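Local coordinates for protein NUDIX hydrolase (Jonesia denitrificans, PDB 4KTB) that is of unknown function but belongs to the Nudix hydrolase superfamily and is possibly an asymmetric diadenosine tetraphosphate (Ap4A) hydrolase, at residues Arg91-Glu94 with Lys95-Pro99; Ala183-Ala187 with Gly188-Asp192. All blocks are in the same frame, centred on the assembly; numbering follows the deposited sequence.

Contact 1 (Arg91-Glu94 with Lys95-Pro99); sequences RHIE and KDLGP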
# COMPACT_ATOMS: atom_id res chain seq x y z
N ARG A 91 -20.53 -8.74 -3.01
CA ARG A 91 -21.92 -8.68 -2.58
C ARG A 91 -22.44 -7.25 -2.53
O ARG A 91 -23.58 -7.00 -2.89
CB ARG A 91 -22.05 -9.33 -1.20
CG ARG A 91 -23.45 -9.35 -0.67
CD ARG A 91 -23.56 -10.23 0.56
NE ARG A 91 -22.69 -9.76 1.64
CZ ARG A 91 -23.04 -8.83 2.51
NH1 ARG A 91 -24.23 -8.25 2.41
NH2 ARG A 91 -22.19 -8.47 3.46
N HIS A 92 -21.62 -6.32 -2.09
CA HIS A 92 -22.10 -4.95 -1.89
C HIS A 92 -22.17 -4.22 -3.21
O HIS A 92 -23.01 -3.35 -3.41
CB HIS A 92 -21.27 -4.20 -0.84
CG HIS A 92 -21.59 -4.60 0.57
ND1 HIS A 92 -22.77 -4.27 1.19
CD2 HIS A 92 -20.89 -5.33 1.47
CE1 HIS A 92 -22.79 -4.77 2.41
NE2 HIS A 92 -21.66 -5.42 2.61
N ILE A 93 -21.28 -4.59 -4.13
CA ILE A 93 -21.31 -4.02 -5.47
C ILE A 93 -22.57 -4.44 -6.22
O ILE A 93 -23.25 -3.62 -6.84
CB ILE A 93 -20.05 -4.41 -6.26
CG1 ILE A 93 -18.81 -3.76 -5.65
CG2 ILE A 93 -20.17 -3.98 -7.71
CD1 ILE A 93 -18.64 -2.29 -6.03
N GLU A 94 -22.87 -5.73 -6.18
CA GLU A 94 -24.08 -6.25 -6.82
C GLU A 94 -25.31 -5.58 -6.21
O GLU A 94 -26.19 -5.12 -6.93
CB GLU A 94 -24.14 -7.76 -6.62
CG GLU A 94 -24.98 -8.49 -7.62
CD GLU A 94 -26.41 -8.63 -7.18
OE1 GLU A 94 -26.68 -8.46 -5.97
OE2 GLU A 94 -27.28 -8.92 -8.03
N LYS A 95 -25.33 -5.51 -4.89
CA LYS A 95 -26.44 -4.95 -4.12
C LYS A 95 -26.78 -3.50 -4.45
O LYS A 95 -27.96 -3.14 -4.47
CB LYS A 95 -26.15 -5.08 -2.62
CG LYS A 95 -27.15 -4.41 -1.70
CD LYS A 95 -26.89 -4.79 -0.25
CE LYS A 95 -27.71 -3.93 0.69
NZ LYS A 95 -27.48 -2.50 0.37
N ASP A 96 -25.78 -2.68 -4.72
CA ASP A 96 -26.01 -1.25 -4.96
C ASP A 96 -26.08 -0.89 -6.46
O ASP A 96 -26.73 0.08 -6.84
CB ASP A 96 -24.93 -0.40 -4.26
CG ASP A 96 -25.30 -0.03 -2.82
OD1 ASP A 96 -26.48 0.24 -2.55
OD2 ASP A 96 -24.39 0.02 -1.96
N LEU A 97 -25.40 -1.68 -7.30
CA LEU A 97 -25.16 -1.29 -8.69
C LEU A 97 -25.68 -2.29 -9.71
O LEU A 97 -25.52 -2.09 -10.92
CB LEU A 97 -23.66 -1.08 -8.94
CG LEU A 97 -22.95 0.02 -8.16
CD1 LEU A 97 -21.50 0.12 -8.60
CD2 LEU A 97 -23.68 1.36 -8.35
N GLY A 98 -26.28 -3.36 -9.23
CA GLY A 98 -26.80 -4.39 -10.10
C GLY A 98 -25.78 -5.49 -10.37
O GLY A 98 -24.58 -5.31 -10.15
N PRO A 99 -26.26 -6.63 -10.89
CA PRO A 99 -25.47 -7.85 -11.04
C PRO A 99 -24.57 -7.84 -12.26
O PRO A 99 -23.83 -8.79 -12.46
CB PRO A 99 -26.54 -8.92 -11.22
CG PRO A 99 -27.63 -8.20 -11.94
CD PRO A 99 -27.64 -6.81 -11.37
O HOH W 1 -24.41 -2.00 0.58
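Lys95 starts its side chain over the carbonyls of the preceding turn: its CB lies 3.2 Å from Arg91 O, the same oxygen that accepts the backbone hydrogen bond from Lys95 N at 3.0 Å. Farther out, CD comes obliquely to the His92 ring, 4.4 Å from His92 ND1. The chain runs extended to CE, then a final bend (chi4 -52°) brings NZ to a water at 3.1 Å. That water accepts from Lys95 NZ and donates to Asp96 OD2, and at 2.9 Å it also meets His92 ND1, tying together three side chains of one helical face. A sodium ion lies about 4 Å from the Lys95 side chain. His92 NE2 bonds to Arg78 O, and Asp96 OD1 to Asn152. At the helix end, Gly98, with positive phi, gives its N to Glu94 O (2.9 Å), while Glu94 bends at chi2 so that OE2 rests 3.3 Å from Pro99 CB. The sequence fits a degenerate Nudix box, with Arg91 salt-bridged to Glu83, Gly98 at the conserved glycine near its end, and His92, Lys95 and Asp96 where canonical glutamates stand, Asp96 alone still acidic: consistent with the Nudix helix, here ending in its C-terminal turn.

Contact 2 (Ala183-Ala187 with Gly188-Asp192); sequences ALAHA and GRLPD
Leu184 meets the following chain with both its backbone and its side chain. Its carbonyl oxygen takes a short, nearly straight hydrogen bond from Arg189 N (2.7 Å, 167° at the hydrogen), and its CB lies 4.2 Å from Leu190 CD1. Leu184 CG stands anti to its carbonyl carbon (chi1 -68°), and from there CD1 reaches Pro191 CD at 4.2 Å. Next comes Ala185, whose O receives Gly188 N at 2.8 Å, the donor sitting well above the carbonyl plane. With Gly188 at positive phi, these two bonds back into the last turn make a Schellman motif, which closes the last turn of helix 176-186 and sends the chain off across the helix axis. Leu190 CB packs against the Ala185 backbone, 3.8 Å from Ala185 N, although the Ala185 methyl itself points away, and Ala185 also packs on Ala185 of a second subunit. His186 turns away from the turn; its O bonds to Ser108 of a third subunit. Ala187 N still makes a helical bond to Ala183 O, and past it the Arg189 side chain passes close to the backbone, CG lying 3.8 Å from Ala187 O, before bending at chi2 and leading away to a salt bridge with Asp54.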
# COMPACT_ATOMS: atom_id res chain seq x y z
N ALA A 183 -9.48 8.56 -1.51
CA ALA A 183 -9.52 7.58 -2.59
C ALA A 183 -8.95 8.18 -3.87
O ALA A 183 -8.16 7.55 -4.57
CB ALA A 183 -10.95 7.08 -2.82
N LEU A 184 -9.34 9.42 -4.15
CA LEU A 184 -8.81 10.17 -5.28
C LEU A 184 -7.33 10.45 -5.12
O LEU A 184 -6.57 10.38 -6.08
CB LEU A 184 -9.56 11.49 -5.43
CG LEU A 184 -11.01 11.33 -5.85
CD1 LEU A 184 -11.71 12.67 -5.80
CD2 LEU A 184 -11.07 10.75 -7.26
N ALA A 185 -6.94 10.81 -3.90
CA ALA A 185 -5.54 11.02 -3.59
C ALA A 185 -4.78 9.74 -3.91
O ALA A 185 -3.79 9.77 -4.62
CB ALA A 185 -5.36 11.40 -2.14
N HIS A 186 -5.26 8.61 -3.39
CA HIS A 186 -4.60 7.32 -3.63
C HIS A 186 -4.42 7.06 -5.12
O HIS A 186 -3.37 6.59 -5.55
CB HIS A 186 -5.39 6.16 -3.01
CG HIS A 186 -4.73 4.83 -3.18
ND1 HIS A 186 -3.52 4.51 -2.59
CD2 HIS A 186 -5.11 3.72 -3.85
CE1 HIS A 186 -3.19 3.27 -2.90
NE2 HIS A 186 -4.14 2.76 -3.67
N ALA A 187 -5.45 7.38 -5.90
CA ALA A 187 -5.43 7.16 -7.35
C ALA A 187 -4.58 8.19 -8.10
O ALA A 187 -4.36 8.09 -9.30
CB ALA A 187 -6.83 7.14 -7.89
N GLY A 188 -4.11 9.20 -7.38
CA GLY A 188 -3.36 10.27 -7.99
C GLY A 188 -4.25 11.16 -8.84
O GLY A 188 -3.85 11.64 -9.89
N ARG A 189 -5.47 11.38 -8.37
CA ARG A 189 -6.43 12.17 -9.13
C ARG A 189 -7.22 13.10 -8.23
O ARG A 189 -8.35 13.46 -8.55
CB ARG A 189 -7.35 11.24 -9.93
CG ARG A 189 -6.70 10.53 -11.11
CD ARG A 189 -6.78 11.37 -12.36
NE ARG A 189 -5.92 10.87 -13.43
CZ ARG A 189 -4.96 11.58 -14.03
NH1 ARG A 189 -4.72 12.84 -13.67
NH2 ARG A 189 -4.23 11.02 -14.99
N LEU A 190 -6.64 13.49 -7.11
CA LEU A 190 -7.29 14.49 -6.27
C LEU A 190 -7.14 15.86 -6.94
O LEU A 190 -6.04 16.24 -7.31
CB LEU A 190 -6.66 14.52 -4.88
CG LEU A 190 -7.26 15.50 -3.87
CD1 LEU A 190 -8.65 15.04 -3.43
CD2 LEU A 190 -6.32 15.62 -2.69
N PRO A 191 -8.25 16.59 -7.13
CA PRO A 191 -8.20 17.88 -7.84
C PRO A 191 -7.48 18.98 -7.09
O PRO A 191 -7.64 19.12 -5.88
CB PRO A 191 -9.67 18.28 -7.95
CG PRO A 191 -10.43 17.04 -7.81
CD PRO A 191 -9.63 16.16 -6.88
N ASP A 192 -6.71 19.78 -7.82
CA ASP A 192 -6.14 20.99 -7.24
C ASP A 192 -7.31 21.86 -6.78
O ASP A 192 -7.44 22.18 -5.59
CB ASP A 192 -5.31 21.71 -8.30
CG ASP A 192 -4.42 22.78 -7.71
OD1 ASP A 192 -4.79 23.37 -6.67
OD2 ASP A 192 -3.34 23.04 -8.29

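Overall arrangement
Contact 1 comes first along the chain, at the end of helix 85-97, and contact 2 follows near the C-terminus, at the end of helix 176-186. Their centres are 24 Å apart, on opposite sides of the chain's centre, and their nearest atoms stay about 13 Å from each other. The mixed sheet joins them: strand 55-64 carries Leu61, touched by Asp96 and Leu97, and also Val58 and Val55, touched by Leu184 and Ala187. This is the helix-flanked sheet of the Nudix fold. No other chain touches contact 1, which probably carries the later part of a degenerate Nudix box, whereas contact 2 meets two neighbouring subunits and so contributes to the four-chain assembly.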